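Local structure of putative metal binding protein (Coccidioides immitis, 3CVG) at residues F103-M108 with L233-H238. The protein is of unconfirmed function but probably binds a ligand, perhaps a metal ion, as a periplasmic-type binding protein of the PBP superfamily. Residues are numbered along the deposited sequence; the frame is centred on the assembly and turned at random.
Sequences FRDHFM and LLNPAH
The methyl of A237 sits over the centre of one face of the F103 ring: CB is 3.5 Å from the ring centroid and 13° off the ring normal, a CH-pi contact. F103 reaches this position with CG placed between the backbone N and the carbonyl carbon (chi1 62°), which lays the ring over A237. The F107 ring has the carbonyl O of L234 near its plane, at the edge but distant, and CB of N235 obliquely against it, F107 CE2 lying 3.4 Å from N235 CB; the N235 amide crosses the same ring obliquely, CG 3.5 Å from F107 CE2. Beside it, N235 and D105 extend the same way, and N235 ND2 donates to D105 OD2 (3.0 Å) with the carboxylate oxygen almost in the amide plane but met on its anti side. The carboxylate and amide planes stand 55° apart, while D105 OD1 takes a weak bond from the backbone N of H106. The backbones form an antiparallel pair, their strand axes 4.5 Å apart at closest approach; strands 100-111 and 234-241 are probably among those linking the two lobes, as in other PBP-type proteins, and the F107 side chain is about 5 Å from a bound calcium ion. D105 and N235 form a hydrogen-bonded pair, with D105 N to N235 O and N235 N to D105 O both 2.9 Å. Further along, F107 N meets L233 O in the carbonyl plane. On the other face of the strands, L234 CD1 touches R104 CB at 4.0 Å and approaches the H106 ring obliquely; H106 NE2 is hydrogen-bonded to N227 OD1, and R104 NH2 to P281 O.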
loop_
_atom_site.group_PDB
_atom_site.type_symbol
_atom_site.label_atom_id
_atom_site.label_comp_id
_atom_site.label_asym_id
_atom_site.label_seq_id
_atom_site.Cartn_x
_atom_site.Cartn_y
_atom_site.Cartn_z
ATOM N N PHE A 103 6.874 -6.226 5.603
ATOM C CA PHE A 103 6.726 -6.886 4.318
ATOM C C PHE A 103 6.830 -5.884 3.177
ATOM O O PHE A 103 6.918 -4.676 3.406
ATOM C CB PHE A 103 5.397 -7.662 4.259
ATOM C CG PHE A 103 4.168 -6.805 4.397
ATOM C CD1 PHE A 103 3.608 -6.176 3.287
ATOM C CD2 PHE A 103 3.558 -6.638 5.638
ATOM C CE1 PHE A 103 2.464 -5.398 3.411
ATOM C CE2 PHE A 103 2.409 -5.859 5.774
ATOM C CZ PHE A 103 1.864 -5.239 4.655
ATOM N N ARG A 104 6.845 -6.395 1.951
ATOM C CA ARG A 104 6.958 -5.543 0.774
ATOM C C ARG A 104 5.767 -5.707 -0.171
ATOM O O ARG A 104 5.493 -6.802 -0.675
ATOM C CB ARG A 104 8.275 -5.840 0.039
ATOM C CG ARG A 104 9.532 -5.322 0.777
ATOM C CD ARG A 104 10.858 -5.794 0.139
ATOM N NE ARG A 104 11.099 -7.225 0.351
ATOM C CZ ARG A 104 12.207 -7.872 -0.017
ATOM N NH1 ARG A 104 13.198 -7.228 -0.624
ATOM N NH2 ARG A 104 12.323 -9.174 0.217
ATOM N N ASP A 105 5.053 -4.605 -0.384
ATOM C CA ASP A 105 3.907 -4.585 -1.281
ATOM C C ASP A 105 4.412 -3.958 -2.578
ATOM O O ASP A 105 5.537 -3.457 -2.628
ATOM C CB ASP A 105 2.776 -3.758 -0.659
ATOM C CG ASP A 105 1.538 -3.689 -1.545
ATOM O OD1 ASP A 105 1.321 -4.613 -2.358
ATOM O OD2 ASP A 105 0.770 -2.712 -1.409
ATOM N N HIS A 106 3.604 -3.983 -3.631
ATOM C CA HIS A 106 4.051 -3.425 -4.899
ATOM C C HIS A 106 2.967 -2.640 -5.630
ATOM O O HIS A 106 1.809 -3.051 -5.673
ATOM C CB HIS A 106 4.572 -4.544 -5.809
ATOM C CG HIS A 106 5.549 -5.462 -5.137
ATOM N ND1 HIS A 106 5.155 -6.532 -4.362
ATOM C CD2 HIS A 106 6.904 -5.427 -5.067
ATOM C CE1 HIS A 106 6.220 -7.115 -3.843
ATOM N NE2 HIS A 106 7.293 -6.463 -4.254
ATOM N N PHE A 107 3.354 -1.495 -6.184
ATOM C CA PHE A 107 2.434 -0.659 -6.954
ATOM C C PHE A 107 2.611 -1.064 -8.423
ATOM O O PHE A 107 3.602 -1.710 -8.782
ATOM C CB PHE A 107 2.802 0.829 -6.812
ATOM C CG PHE A 107 2.455 1.435 -5.468
ATOM C CD1 PHE A 107 1.129 1.627 -5.094
ATOM C CD2 PHE A 107 3.464 1.849 -4.595
ATOM C CE1 PHE A 107 0.806 2.231 -3.871
ATOM C CE2 PHE A 107 3.153 2.451 -3.372
ATOM C CZ PHE A 107 1.820 2.643 -3.010
HETATM N N MSE A 108 1.652 -0.703 -9.268
HETATM C CA MSE A 108 1.763 -0.982 -10.693
HETATM C C MSE A 108 1.056 0.088 -11.517
HETATM O O MSE A 108 0.064 0.680 -11.071
HETATM C CB MSE A 108 1.215 -2.379 -11.056
HETATM C CG MSE A 108 0.065 -2.922 -10.207
HETATM SE SE MSE A 108 -0.362 -4.810 -10.656
HETATM C CE MSE A 108 -1.412 -4.537 -12.254
ATOM N N LEU A 233 8.186 2.081 -7.453
ATOM C CA LEU A 233 6.948 1.341 -7.271
ATOM C C LEU A 233 6.962 0.311 -6.137
ATOM O O LEU A 233 6.027 -0.472 -5.999
ATOM C CB LEU A 233 6.523 0.683 -8.593
ATOM C CG LEU A 233 6.218 1.606 -9.785
ATOM C CD1 LEU A 233 5.518 0.804 -10.896
ATOM C CD2 LEU A 233 5.318 2.758 -9.341
ATOM N N LEU A 234 8.017 0.308 -5.326
ATOM C CA LEU A 234 8.075 -0.618 -4.195
ATOM C C LEU A 234 7.271 0.027 -3.069
ATOM O O LEU A 234 7.392 1.230 -2.840
ATOM C CB LEU A 234 9.525 -0.830 -3.732
ATOM C CG LEU A 234 9.685 -1.618 -2.419
ATOM C CD1 LEU A 234 9.224 -3.052 -2.619
ATOM C CD2 LEU A 234 11.147 -1.585 -1.962
ATOM N N ASN A 235 6.452 -0.755 -2.373
ATOM C CA ASN A 235 5.642 -0.210 -1.286
ATOM C C ASN A 235 5.955 -0.924 0.024
ATOM O O ASN A 235 5.243 -1.832 0.444
ATOM C CB ASN A 235 4.149 -0.334 -1.616
ATOM C CG ASN A 235 3.260 0.327 -0.574
ATOM O OD1 ASN A 235 3.628 1.339 0.016
ATOM N ND2 ASN A 235 2.070 -0.231 -0.362
ATOM N N PRO A 236 7.037 -0.510 0.690
ATOM C CA PRO A 236 7.441 -1.123 1.958
ATOM C C PRO A 236 6.497 -0.840 3.116
ATOM O O PRO A 236 5.967 0.265 3.256
ATOM C CB PRO A 236 8.838 -0.545 2.185
ATOM C CG PRO A 236 8.725 0.827 1.585
ATOM C CD PRO A 236 7.975 0.554 0.291
ATOM N N ALA A 237 6.301 -1.855 3.949
ATOM C CA ALA A 237 5.440 -1.751 5.115
ATOM C C ALA A 237 6.283 -1.977 6.357
ATOM O O ALA A 237 7.049 -2.939 6.422
ATOM C CB ALA A 237 4.324 -2.795 5.041
ATOM N N HIS A 238 6.158 -1.073 7.326
ATOM C CA HIS A 238 6.897 -1.164 8.579
ATOM C C HIS A 238 5.926 -1.156 9.754
ATOM O O HIS A 238 4.819 -0.609 9.658
ATOM C CB HIS A 238 7.861 0.022 8.749
ATOM C CG HIS A 238 9.116 -0.083 7.945
ATOM N ND1 HIS A 238 9.156 0.168 6.589
ATOM C CD2 HIS A 238 10.382 -0.401 8.307
ATOM C CE1 HIS A 238 10.395 0.010 6.153
ATOM N NE2 HIS A 238 11.156 -0.337 7.176
#